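Local structure of beta-glucoside kinase (Listeria monocytogenes, 4HTL) at residues G157-E162 / Y172-T177. The protein catalyses the ATP-dependent phosphorylation of cellobiose to cellobiose-6'-phosphate and may also regulate transcription of the cellobiose-PTS operon. Sequence-based numbering, arbitrary orientation.
Sequences GYMFSE and YTLNET
The amide side chain of N175 overlaps the backbone of G157, with OD1 of N175 3.5 Å from CA of G157. G157 has no side chain, and this lets the amide lie close. ND2 of N175 comes obliquely to the Y158 ring, 3.5 Å from CD1 of Y158. The amide and ring planes stand nearly perpendicular, at 86°. OD1 of N175 is taken by the backbone N of I135. N175 N gives a hydrogen bond to a lone pair of G157 O (2.8 Å). L174 N bonds to M159 O (3.0 Å), almost in line with that carbonyl. S161 N in turn bonds to Y172 O, and F160 and T173 form a single beta bridge. T173 is at the N-cap of the short helix 174-177; just after it, the NH groups of L174 and N175 are taken by the carbonyls of M159 and G157. The contact ties the loop after strand 144-145 to the start of this helix, in the ROK kinase fold of the actin-like ATPase clan. A chi1 of 60° turns S161 OG toward T177 OG1, 2.7 Å away, in a hydroxyl-hydroxyl hydrogen bond. Beside it, CD2 of L174 rests on CB of S161. The other branch, CD1, meets the methyl CE of selenomethionine M159 at 3.6 Å. The carboxylate of E162 lies at the edge of the Y172 ring, its plane turned 70° from it. CD1 of F160 packs 3.9 Å from CB of Y172. The Y158 and F160 side of the loop faces the second subunit, whose Y234 and Y230 stack on these rings respectively.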
loop_
_atom_site.group_PDB
_atom_site.type_symbol
_atom_site.label_atom_id
_atom_site.label_comp_id
_atom_site.label_asym_id
_atom_site.label_seq_id
_atom_site.Cartn_x
_atom_site.Cartn_y
_atom_site.Cartn_z
ATOM N N GLY A 157 2.600 7.998 7.123
ATOM C CA GLY A 157 2.054 9.156 7.763
ATOM C C GLY A 157 1.242 10.075 6.881
ATOM O O GLY A 157 0.544 10.967 7.374
ATOM N N TYR A 158 1.353 9.888 5.572
ATOM C CA TYR A 158 0.578 10.689 4.613
ATOM C C TYR A 158 -0.802 10.093 4.320
ATOM O O TYR A 158 -1.584 10.697 3.576
ATOM C CB TYR A 158 1.359 10.873 3.312
ATOM C CG TYR A 158 2.446 11.914 3.389
ATOM C CD1 TYR A 158 3.661 11.665 4.017
ATOM C CD2 TYR A 158 2.230 13.181 2.870
ATOM C CE1 TYR A 158 4.628 12.655 4.077
ATOM C CE2 TYR A 158 3.198 14.157 2.923
ATOM C CZ TYR A 158 4.389 13.888 3.535
ATOM O OH TYR A 158 5.365 14.873 3.569
HETATM N N MSE A 159 -1.163 8.966 4.939
HETATM C CA MSE A 159 -2.529 8.487 4.749
HETATM C C MSE A 159 -3.494 9.470 5.414
HETATM O O MSE A 159 -3.249 10.000 6.508
HETATM C CB MSE A 159 -2.774 7.124 5.372
HETATM C CG MSE A 159 -2.021 5.931 4.706
HETATM SE SE MSE A 159 -2.508 4.251 5.405
HETATM C CE MSE A 159 -1.424 4.271 6.955
ATOM N N PHE A 160 -4.587 9.721 4.726
ATOM C CA PHE A 160 -5.665 10.546 5.292
ATOM C C PHE A 160 -6.343 9.813 6.438
ATOM O O PHE A 160 -6.827 8.684 6.305
ATOM C CB PHE A 160 -6.666 10.937 4.180
ATOM C CG PHE A 160 -6.159 12.010 3.234
ATOM C CD1 PHE A 160 -5.830 13.241 3.694
ATOM C CD2 PHE A 160 -6.028 11.769 1.894
ATOM C CE1 PHE A 160 -5.339 14.235 2.860
ATOM C CE2 PHE A 160 -5.602 12.740 1.046
ATOM C CZ PHE A 160 -5.230 13.970 1.524
ATOM N N SER A 161 -6.471 10.493 7.570
ATOM C CA SER A 161 -7.273 9.987 8.681
ATOM C C SER A 161 -8.681 10.563 8.726
ATOM O O SER A 161 -9.502 10.119 9.490
ATOM C CB SER A 161 -6.538 10.284 9.982
ATOM O OG SER A 161 -6.319 11.684 10.174
ATOM N N GLU A 162 -8.975 11.502 7.842
ATOM C CA GLU A 162 -10.283 12.070 7.706
ATOM C C GLU A 162 -10.450 12.606 6.299
ATOM O O GLU A 162 -9.477 12.670 5.537
ATOM C CB GLU A 162 -10.531 13.160 8.695
ATOM C CG GLU A 162 -9.577 14.331 8.558
ATOM C CD GLU A 162 -9.758 15.342 9.681
ATOM O OE1 GLU A 162 -10.644 16.218 9.589
ATOM O OE2 GLU A 162 -9.037 15.221 10.683
ATOM N N TYR A 172 -4.691 16.808 7.293
ATOM C CA TYR A 172 -5.700 15.756 7.404
ATOM C C TYR A 172 -5.096 14.339 7.376
ATOM O O TYR A 172 -5.839 13.296 7.304
ATOM C CB TYR A 172 -6.737 15.929 6.309
ATOM C CG TYR A 172 -7.283 17.304 6.271
ATOM C CD1 TYR A 172 -8.230 17.731 7.187
ATOM C CD2 TYR A 172 -6.761 18.257 5.369
ATOM C CE1 TYR A 172 -8.722 19.016 7.143
ATOM C CE2 TYR A 172 -7.237 19.561 5.366
ATOM C CZ TYR A 172 -8.182 19.943 6.287
ATOM O OH TYR A 172 -8.719 21.244 6.247
ATOM N N THR A 173 -3.782 14.298 7.502
ATOM C CA THR A 173 -2.999 13.049 7.460
ATOM C C THR A 173 -2.530 12.627 8.841
ATOM O O THR A 173 -2.427 13.449 9.762
ATOM C CB THR A 173 -1.805 13.136 6.493
ATOM O OG1 THR A 173 -0.789 13.997 7.038
ATOM C CG2 THR A 173 -2.238 13.577 5.133
ATOM N N LEU A 174 -2.246 11.335 8.989
ATOM C CA LEU A 174 -1.787 10.749 10.281
ATOM C C LEU A 174 -0.630 11.541 10.869
ATOM O O LEU A 174 -0.606 11.772 12.087
ATOM C CB LEU A 174 -1.393 9.290 10.125
ATOM C CG LEU A 174 -2.531 8.289 9.819
ATOM C CD1 LEU A 174 -1.971 6.925 9.384
ATOM C CD2 LEU A 174 -3.522 8.159 11.010
ATOM N N ASN A 175 0.305 11.988 10.014
ATOM C CA ASN A 175 1.455 12.795 10.485
ATOM C C ASN A 175 1.048 13.978 11.337
ATOM O O ASN A 175 1.833 14.412 12.200
ATOM C CB ASN A 175 2.268 13.312 9.309
ATOM C CG ASN A 175 3.282 12.296 8.790
ATOM O OD1 ASN A 175 3.845 11.541 9.569
ATOM N ND2 ASN A 175 3.582 12.331 7.481
ATOM N N GLU A 176 -0.070 14.589 10.971
ATOM C CA GLU A 176 -0.574 15.755 11.655
ATOM C C GLU A 176 -1.799 15.582 12.529
ATOM O O GLU A 176 -2.239 16.559 13.162
ATOM C CB GLU A 176 -0.752 16.917 10.650
ATOM C CG GLU A 176 0.523 17.160 9.859
ATOM C CD GLU A 176 0.532 18.421 8.997
ATOM O OE1 GLU A 176 -0.019 19.443 9.444
ATOM O OE2 GLU A 176 1.143 18.371 7.881
ATOM N N THR A 177 -2.375 14.377 12.582
ATOM C CA THR A 177 -3.552 14.113 13.431
ATOM C C THR A 177 -3.347 13.054 14.491
ATOM O O THR A 177 -4.127 12.991 15.440
ATOM C CB THR A 177 -4.745 13.600 12.561
ATOM O OG1 THR A 177 -4.443 12.335 11.972
ATOM C CG2 THR A 177 -5.055 14.622 11.445
#